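Long-range contacts in anti-Sigma factor ChrR, transcriptional activator ChrR (Rhodobacter sphaeroides, PDB 2Z2S), which inhibits the extracytoplasmic-function sigma factor sigma-E through a zinc-bearing N-terminal domain, and responds to singlet oxygen through a cupin-like C-terminal domain: residues V27-H31 with L148-L152; T2-V7 with R162-I168; L94-V98 with I118-G122. All blocks are in the same frame, centred on the assembly; numbering follows the deposited sequence.

The three contacts illustrate how a small helical domain can be seated on a beta domain. Along the chain they are concentric: contact 2 joins the N-terminal loop to residues 162-168, contact 1 lies within that span, and contact 3 is innermost. Contacts 1 and 2, with centres about 9 Å apart, join the anti-sigma and cupin-like domains beside one zinc ion, each supplying a histidine, and meet where Val-151 pairs with the 164-167 turn. Contact 3, its centre about 13 Å from that of contact 1, joins residues 94-98 to the six-stranded sheet that also carries strand 147-151 of contact 1. Helix 22-32, which forms one side of contact 1, also touches residues of contacts 2 and 3.

Contact 1 of 3, residues V27-H31 with L148-L152. With ZN (zinc ion), chain I.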
loop_
_atom_site.group_PDB
_atom_site.type_symbol
_atom_site.label_atom_id
_atom_site.label_comp_id
_atom_site.label_asym_id
_atom_site.label_seq_id
_atom_site.Cartn_x
_atom_site.Cartn_y
_atom_site.Cartn_z
ATOM N N VAL B 27 3.453 1.840 9.645
ATOM C CA VAL B 27 2.593 2.885 10.148
ATOM C C VAL B 27 1.708 3.445 9.057
ATOM O O VAL B 27 0.502 3.615 9.246
ATOM C CB VAL B 27 3.417 4.017 10.750
ATOM C CG1 VAL B 27 2.526 5.160 11.133
ATOM C CG2 VAL B 27 4.153 3.508 11.969
ATOM N N VAL B 28 2.310 3.737 7.914
ATOM C CA VAL B 28 1.557 4.292 6.806
ATOM C C VAL B 28 0.394 3.388 6.409
ATOM O O VAL B 28 -0.732 3.852 6.221
ATOM C CB VAL B 28 2.449 4.509 5.599
ATOM C CG1 VAL B 28 1.622 4.966 4.420
ATOM C CG2 VAL B 28 3.481 5.546 5.926
ATOM N N ALA B 29 0.664 2.094 6.296
ATOM C CA ALA B 29 -0.383 1.152 5.923
ATOM C C ALA B 29 -1.430 0.916 7.015
ATOM O O ALA B 29 -2.550 0.534 6.708
ATOM C CB ALA B 29 0.232 -0.179 5.490
ATOM N N THR B 30 -1.094 1.133 8.284
ATOM C CA THR B 30 -2.099 0.919 9.313
ATOM C C THR B 30 -3.038 2.094 9.241
ATOM O O THR B 30 -4.239 1.977 9.489
ATOM C CB THR B 30 -1.512 0.822 10.730
ATOM O OG1 THR B 30 -0.656 -0.325 10.819
ATOM C CG2 THR B 30 -2.643 0.626 11.741
ATOM N N HIS B 31 -2.491 3.243 8.884
ATOM C CA HIS B 31 -3.342 4.403 8.754
ATOM C C HIS B 31 -4.250 4.110 7.573
ATOM O O HIS B 31 -5.464 4.221 7.688
ATOM C CB HIS B 31 -2.525 5.661 8.479
ATOM C CG HIS B 31 -3.363 6.888 8.336
ATOM N ND1 HIS B 31 -4.147 7.376 9.360
ATOM C CD2 HIS B 31 -3.556 7.721 7.285
ATOM C CE1 HIS B 31 -4.786 8.457 8.946
ATOM N NE2 HIS B 31 -4.444 8.687 7.690
ATOM N N LEU B 148 7.012 8.883 12.775
ATOM C CA LEU B 148 5.593 8.722 12.433
ATOM C C LEU B 148 4.844 8.122 13.608
ATOM O O LEU B 148 5.249 7.095 14.148
ATOM C CB LEU B 148 5.405 7.783 11.251
ATOM C CG LEU B 148 5.889 8.228 9.877
ATOM C CD1 LEU B 148 5.417 7.209 8.855
ATOM C CD2 LEU B 148 5.341 9.622 9.542
ATOM N N THR B 149 3.738 8.744 13.993
ATOM C CA THR B 149 2.959 8.240 15.118
ATOM C C THR B 149 1.502 8.081 14.709
ATOM O O THR B 149 0.930 8.955 14.058
ATOM C CB THR B 149 3.047 9.212 16.327
ATOM O OG1 THR B 149 4.418 9.549 16.569
ATOM C CG2 THR B 149 2.476 8.571 17.589
ATOM N N LEU B 150 0.905 6.960 15.092
ATOM C CA LEU B 150 -0.492 6.696 14.773
ATOM C C LEU B 150 -1.219 6.303 16.038
ATOM O O LEU B 150 -0.868 5.319 16.670
ATOM C CB LEU B 150 -0.604 5.567 13.744
ATOM C CG LEU B 150 -1.960 4.917 13.430
ATOM C CD1 LEU B 150 -2.985 5.922 12.916
ATOM C CD2 LEU B 150 -1.721 3.848 12.384
ATOM N N VAL B 151 -2.225 7.087 16.408
ATOM C CA VAL B 151 -3.004 6.815 17.602
ATOM C C VAL B 151 -3.979 5.683 17.309
ATOM O O VAL B 151 -4.734 5.739 16.337
ATOM C CB VAL B 151 -3.798 8.055 18.023
ATOM C CG1 VAL B 151 -4.512 7.805 19.343
ATOM C CG2 VAL B 151 -2.867 9.235 18.138
ATOM N N LEU B 152 -3.969 4.657 18.148
ATOM C CA LEU B 152 -4.862 3.524 17.953
ATOM C C LEU B 152 -6.000 3.568 18.947
ATOM O O LEU B 152 -7.040 2.943 18.740
ATOM C CB LEU B 152 -4.092 2.216 18.112
ATOM C CG LEU B 152 -2.914 2.061 17.152
ATOM C CD1 LEU B 152 -2.126 0.819 17.497
ATOM C CD2 LEU B 152 -3.429 1.990 15.726
HETATM ZN ZN ZN I . -5.712 9.536 6.404
#
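Leu-148, on strand 147-151, meets helix 22-32 with two different parts of its side chain. Its CB lies 3.9 Å from Val-27 CG1, while CD1 reaches farther along to Val-28 CG2, also at 3.9 Å. Two residues on, Leu-150 is the residue of 148-152 most extensively covered by the helix. Val-27 CG1 lies 4.1 Å from Leu-150 CB, the two side chains running past one another in opposite senses. The first torsion of Leu-150 sets CG opposite its own backbone N (chi1 169°). CD2 then lies against Thr-30, 3.4 Å from its CG2, and against the helix backbone around Val-27 O and His-31 N, while CD1 arrives at the edge of the His-31 ring, near its plane, 4.0 Å from ND1. Where the chain turns at Leu-152, its CD2 touches Thr-30 CG2 more loosely, at 4.3 Å.

The polar groups of the helix look to other partners. Thr-30 OG1 is hydrogen-bonded to Leu-26 O within the helix, which leaves the methyl for the leucines. His-31 NE2 binds zinc at 2.0 Å alongside His-6, Cys-35 and Cys-38, and its ND1 makes a weak hydrogen bond to Gly-166 O. With these polar atoms engaged by Leu-26, Gly-166 and the metal, the direct join between the anti-sigma and cupin-like domains is left here to buried aliphatic packing.

Contact 2 of 3, residues T2-V7 with R162-I168; sequences TIRHHV and RFGAGDI. With ZN (zinc ion), chain I.
His-5 and Asp-167 bring the N-terminal loop and the 162-168 segment together, and hydrogen bonds dominate the join. The sound bond to Asp-167 OD1 comes from Arg-4 N at 2.8 Å, through the syn lone pair and with a bent N-H...O angle of 132°. His-5 N approaches the same oxygen at a doubtful, too-short separation, and His-5 ND1 adds a weak bond at 3.2 Å. Ile-168 N also donates to His-5 O at 3.1 Å. Asp-167 is itself placed by the type II turn that starts at Gly-164, closed by Asp-167 N to Gly-164 O at 2.8 Å.

Aromatic contact comes next. His-5 CG lies on the far side from its carbonyl carbon (chi1 -65°), which sets the ring between Asp-167 and Phe-163. Phe-163 CE2 sits over one face of the imidazole, 3.6 Å from His-5 CG, but the planes are inclined at 43° and the pair is oblique.

Among charged groups, Arg-4 NH2 and Arg-162 NH1 are two like charges brought within 3.6 Å, probably offset in part by the salt bridge of Arg-162 NE to Glu-182. In the apolar part, Ile-168 CG2 lies on the backbone of His-5 and His-6, Ile-3 CG2 borders Asp-167 OD1 and Gly-166 O, and Val-7 CG2 meets Ile-168 CD1 at 4.0 Å.

The N-terminal loop of the anti-sigma domain, carrying zinc ligand His-6, is thus joined to a strand and turn of the cupin-like domain. Ile-3 and Val-7 pack on His-31 of helix 22-32, Ile-168 on its Val-27, and Phe-163 meets Phe-156 on strand 155-157.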
loop_
_atom_site.group_PDB
_atom_site.type_symbol
_atom_site.label_atom_id
_atom_site.label_comp_id
_atom_site.label_asym_id
_atom_site.label_seq_id
_atom_site.Cartn_x
_atom_site.Cartn_y
_atom_site.Cartn_z
ATOM N N THR B 2 -13.367 11.717 13.680
ATOM C CA THR B 2 -13.027 12.062 12.272
ATOM C C THR B 2 -11.535 12.325 12.109
ATOM O O THR B 2 -10.972 13.241 12.713
ATOM C CB THR B 2 -13.820 13.300 11.800
ATOM O OG1 THR B 2 -13.188 13.855 10.640
ATOM C CG2 THR B 2 -13.886 14.349 12.896
ATOM N N ILE B 3 -10.895 11.512 11.281
ATOM C CA ILE B 3 -9.467 11.647 11.053
ATOM C C ILE B 3 -9.165 12.948 10.340
ATOM O O ILE B 3 -9.616 13.168 9.223
ATOM C CB ILE B 3 -8.937 10.481 10.220
ATOM C CG1 ILE B 3 -9.281 9.162 10.910
ATOM C CG2 ILE B 3 -7.435 10.614 10.049
ATOM C CD1 ILE B 3 -8.885 7.962 10.127
ATOM N N ARG B 4 -8.392 13.810 10.986
ATOM C CA ARG B 4 -8.059 15.094 10.399
ATOM C C ARG B 4 -6.576 15.182 10.075
ATOM O O ARG B 4 -6.132 16.153 9.469
ATOM C CB ARG B 4 -8.450 16.227 11.355
ATOM C CG ARG B 4 -9.552 15.874 12.355
ATOM C CD ARG B 4 -9.957 17.106 13.168
ATOM N NE ARG B 4 -10.115 16.837 14.603
ATOM C CZ ARG B 4 -11.102 16.123 15.143
ATOM N NH1 ARG B 4 -12.039 15.594 14.374
ATOM N NH2 ARG B 4 -11.157 15.940 16.460
ATOM N N HIS B 5 -5.811 14.171 10.476
ATOM C CA HIS B 5 -4.377 14.153 10.213
ATOM C C HIS B 5 -3.951 12.947 9.409
ATOM O O HIS B 5 -4.012 11.816 9.885
ATOM C CB HIS B 5 -3.618 14.200 11.518
ATOM C CG HIS B 5 -3.823 15.471 12.268
ATOM N ND1 HIS B 5 -4.742 15.592 13.289
ATOM C CD2 HIS B 5 -3.233 16.683 12.144
ATOM C CE1 HIS B 5 -4.701 16.821 13.766
ATOM N NE2 HIS B 5 -3.795 17.503 13.090
ATOM N N HIS B 6 -3.478 13.207 8.196
ATOM C CA HIS B 6 -3.101 12.153 7.271
ATOM C C HIS B 6 -1.635 11.985 6.943
ATOM O O HIS B 6 -0.774 12.679 7.481
ATOM C CB HIS B 6 -3.901 12.359 5.998
ATOM C CG HIS B 6 -5.366 12.519 6.256
ATOM N ND1 HIS B 6 -6.176 11.467 6.623
ATOM C CD2 HIS B 6 -6.151 13.622 6.277
ATOM C CE1 HIS B 6 -7.397 11.912 6.862
ATOM N NE2 HIS B 6 -7.407 13.217 6.661
ATOM N N VAL B 7 -1.353 11.034 6.064
ATOM C CA VAL B 7 0.010 10.772 5.664
ATOM C C VAL B 7 0.341 11.770 4.574
ATOM O O VAL B 7 -0.450 11.965 3.652
ATOM C CB VAL B 7 0.167 9.344 5.126
ATOM C CG1 VAL B 7 1.593 9.097 4.724
ATOM C CG2 VAL B 7 -0.234 8.370 6.162
ATOM N N ARG B 162 -4.243 18.349 17.906
ATOM C CA ARG B 162 -4.684 17.191 18.675
ATOM C C ARG B 162 -4.616 15.954 17.777
ATOM O O ARG B 162 -4.587 16.074 16.552
ATOM C CB ARG B 162 -6.124 17.390 19.174
ATOM C CG ARG B 162 -6.650 16.248 20.050
ATOM C CD ARG B 162 -8.050 16.507 20.548
ATOM N NE ARG B 162 -8.565 15.359 21.286
ATOM C CZ ARG B 162 -9.496 14.530 20.825
ATOM N NH1 ARG B 162 -10.020 14.725 19.622
ATOM N NH2 ARG B 162 -9.911 13.511 21.569
ATOM N N PHE B 163 -4.584 14.767 18.372
ATOM C CA PHE B 163 -4.530 13.551 17.577
ATOM C C PHE B 163 -5.325 12.437 18.225
ATOM O O PHE B 163 -4.940 11.923 19.262
ATOM C CB PHE B 163 -3.087 13.094 17.386
ATOM C CG PHE B 163 -2.204 14.119 16.735
ATOM C CD1 PHE B 163 -1.468 15.006 17.501
ATOM C CD2 PHE B 163 -2.087 14.181 15.360
ATOM C CE1 PHE B 163 -0.623 15.934 16.902
ATOM C CE2 PHE B 163 -1.247 15.106 14.759
ATOM C CZ PHE B 163 -0.514 15.981 15.534
ATOM N N GLY B 164 -6.437 12.067 17.604
ATOM C CA GLY B 164 -7.267 11.011 18.146
ATOM C C GLY B 164 -7.163 9.745 17.326
ATOM O O GLY B 164 -6.452 9.706 16.325
ATOM N N ALA B 165 -7.895 8.717 17.750
ATOM C CA ALA B 165 -7.898 7.410 17.094
ATOM C C ALA B 165 -7.795 7.452 15.569
ATOM O O ALA B 165 -8.654 8.018 14.890
ATOM C CB ALA B 165 -9.141 6.633 17.513
ATOM N N GLY B 166 -6.737 6.847 15.032
ATOM C CA GLY B 166 -6.548 6.831 13.590
ATOM C C GLY B 166 -5.748 7.987 13.000
ATOM O O GLY B 166 -5.270 7.905 11.867
ATOM N N ASP B 167 -5.601 9.069 13.757
ATOM C CA ASP B 167 -4.845 10.219 13.280
ATOM C C ASP B 167 -3.344 9.946 13.289
ATOM O O ASP B 167 -2.822 9.237 14.152
ATOM C CB ASP B 167 -5.152 11.458 14.135
ATOM C CG ASP B 167 -6.341 12.264 13.611
ATOM O OD1 ASP B 167 -6.211 12.853 12.514
ATOM O OD2 ASP B 167 -7.393 12.308 14.298
ATOM N N ILE B 168 -2.642 10.517 12.326
ATOM C CA ILE B 168 -1.216 10.302 12.266
ATOM C C ILE B 168 -0.430 11.608 12.288
ATOM O O ILE B 168 -0.781 12.565 11.603
ATOM C CB ILE B 168 -0.848 9.490 11.018
ATOM C CG1 ILE B 168 0.635 9.139 11.050
ATOM C CG2 ILE B 168 -1.175 10.277 9.781
ATOM C CD1 ILE B 168 1.066 8.230 9.942
HETATM ZN ZN ZN I . -5.712 9.536 6.404
#

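Contact 3 of 3, residues L94-V98 with I118-G122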
loop_
_atom_site.group_PDB
_atom_site.type_symbol
_atom_site.label_atom_id
_atom_site.label_comp_id
_atom_site.label_asym_id
_atom_site.label_seq_id
_atom_site.Cartn_x
_atom_site.Cartn_y
_atom_site.Cartn_z
ATOM N N LEU B 94 -0.618 -4.318 11.172
ATOM C CA LEU B 94 -0.216 -4.231 12.570
ATOM C C LEU B 94 -0.575 -5.514 13.324
ATOM O O LEU B 94 0.190 -5.992 14.159
ATOM C CB LEU B 94 -0.913 -3.019 13.209
ATOM C CG LEU B 94 -0.548 -2.474 14.592
ATOM C CD1 LEU B 94 -1.629 -2.830 15.572
ATOM C CD2 LEU B 94 0.802 -3.006 15.020
ATOM N N ALA B 95 -1.734 -6.076 12.997
ATOM C CA ALA B 95 -2.222 -7.299 13.621
ATOM C C ALA B 95 -1.252 -8.472 13.436
ATOM O O ALA B 95 -1.243 -9.411 14.226
ATOM C CB ALA B 95 -3.608 -7.652 13.058
ATOM N N ASP B 96 -0.429 -8.419 12.401
ATOM C CA ASP B 96 0.513 -9.490 12.163
ATOM C C ASP B 96 1.687 -9.361 13.116
ATOM O O ASP B 96 2.340 -10.346 13.422
ATOM C CB ASP B 96 1.037 -9.442 10.722
ATOM C CG ASP B 96 -0.076 -9.250 9.693
ATOM O OD1 ASP B 96 -1.217 -9.703 9.950
ATOM O OD2 ASP B 96 0.196 -8.661 8.618
ATOM N N TYR B 97 1.965 -8.157 13.596
ATOM C CA TYR B 97 3.110 -7.953 14.477
ATOM C C TYR B 97 2.653 -8.071 15.928
ATOM O O TYR B 97 3.505 -8.014 16.861
ATOM C CB TYR B 97 3.707 -6.569 14.220
ATOM C CG TYR B 97 4.241 -6.452 12.812
ATOM C CD1 TYR B 97 3.389 -6.516 11.712
ATOM C CD2 TYR B 97 5.607 -6.339 12.571
ATOM C CE1 TYR B 97 3.888 -6.474 10.408
ATOM C CE2 TYR B 97 6.115 -6.299 11.269
ATOM C CZ TYR B 97 5.249 -6.367 10.198
ATOM O OH TYR B 97 5.737 -6.338 8.915
ATOM N N VAL B 98 1.359 -8.221 16.176
ATOM C CA VAL B 98 0.908 -8.334 17.543
ATOM C C VAL B 98 -0.162 -9.525 17.650
ATOM O O VAL B 98 -1.001 -9.557 16.873
ATOM C CB VAL B 98 0.172 -7.107 18.086
ATOM C CG1 VAL B 98 -0.404 -7.498 19.484
ATOM C CG2 VAL B 98 1.281 -6.051 18.310
ATOM N N ILE B 118 8.575 -3.041 21.405
ATOM C CA ILE B 118 9.205 -2.975 20.093
ATOM C C ILE B 118 8.678 -4.051 19.147
ATOM O O ILE B 118 8.487 -5.210 19.532
ATOM C CB ILE B 118 10.745 -3.108 20.201
ATOM C CG1 ILE B 118 11.344 -1.776 20.659
ATOM C CG2 ILE B 118 11.331 -3.556 18.871
ATOM C CD1 ILE B 118 12.846 -1.675 20.514
ATOM N N LEU B 119 8.439 -3.650 17.902
ATOM C CA LEU B 119 7.946 -4.572 16.892
ATOM C C LEU B 119 9.100 -4.985 15.984
ATOM O O LEU B 119 9.915 -4.156 15.575
ATOM C CB LEU B 119 6.824 -3.919 16.087
ATOM C CG LEU B 119 5.642 -3.460 16.949
ATOM C CD1 LEU B 119 4.708 -2.623 16.110
ATOM C CD2 LEU B 119 4.905 -4.653 17.524
ATOM N N PRO B 120 9.183 -6.284 15.666
ATOM C CA PRO B 120 10.219 -6.884 14.815
ATOM C C PRO B 120 10.102 -6.506 13.331
ATOM O O PRO B 120 9.128 -6.865 12.667
ATOM C CB PRO B 120 10.001 -8.375 15.042
ATOM C CG PRO B 120 8.477 -8.443 15.085
ATOM C CD PRO B 120 8.143 -7.277 16.006
ATOM N N THR B 121 11.098 -5.806 12.805
ATOM C CA THR B 121 11.054 -5.402 11.406
ATOM C C THR B 121 12.414 -5.388 10.718
ATOM O O THR B 121 13.453 -5.289 11.361
ATOM C CB THR B 121 10.439 -3.984 11.240
ATOM O OG1 THR B 121 11.142 -3.055 12.078
ATOM C CG2 THR B 121 8.957 -3.988 11.593
ATOM N N GLY B 122 12.387 -5.488 9.393
ATOM C CA GLY B 122 13.607 -5.443 8.619
ATOM C C GLY B 122 13.894 -3.966 8.472
ATOM O O GLY B 122 13.253 -3.162 9.142
#
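Tyr-97, which lies against Leu-119 and Pro-120, gives its backbone N to Leu-94 O at 2.9 Å, a bond within the weakly bonded helical turn at about 94-97; its CB points toward residues 118-122. Leu-119 is the central apolar partner on the other side. Its CD1 touches Leu-94 CD2 at 4.1 Å, the two side chains meeting roughly at right angles, while CD2 lies beside Tyr-97 CB and Val-98 CG2, 4.0 Å from each. The two branches of Leu-119 thus meet Leu-94 on one hand and Tyr-97 and Val-98 on the other.

The ring of Tyr-97 carries the contact onward. With CG swung to the far side from its own carbonyl carbon (chi1 -63°), the ring runs beside the backbone at Pro-120 and Thr-121, and Pro-120 O faces its edge, near the ring plane, 3.4 Å from CE2. The same CE2 meets Thr-121 CG2 at 3.7 Å. At its far end the hydroxyl is hydrogen-bonded to Glu-22 OE1, and the other oxygen of that carboxylate bonds to Gly-122 N, so an acid from the start of helix 22-32 links the Tyr-97 side chain to the backbone of Gly-122.

Leu-26, one turn further along helix 22-32, touches both Tyr-97 and Leu-119. A division of labour follows: aliphatic groups, the tyrosine ring and backbone carbonyls make the direct contact between the two segments, and polar bridging is supplied by a glutamate of the anti-sigma domain.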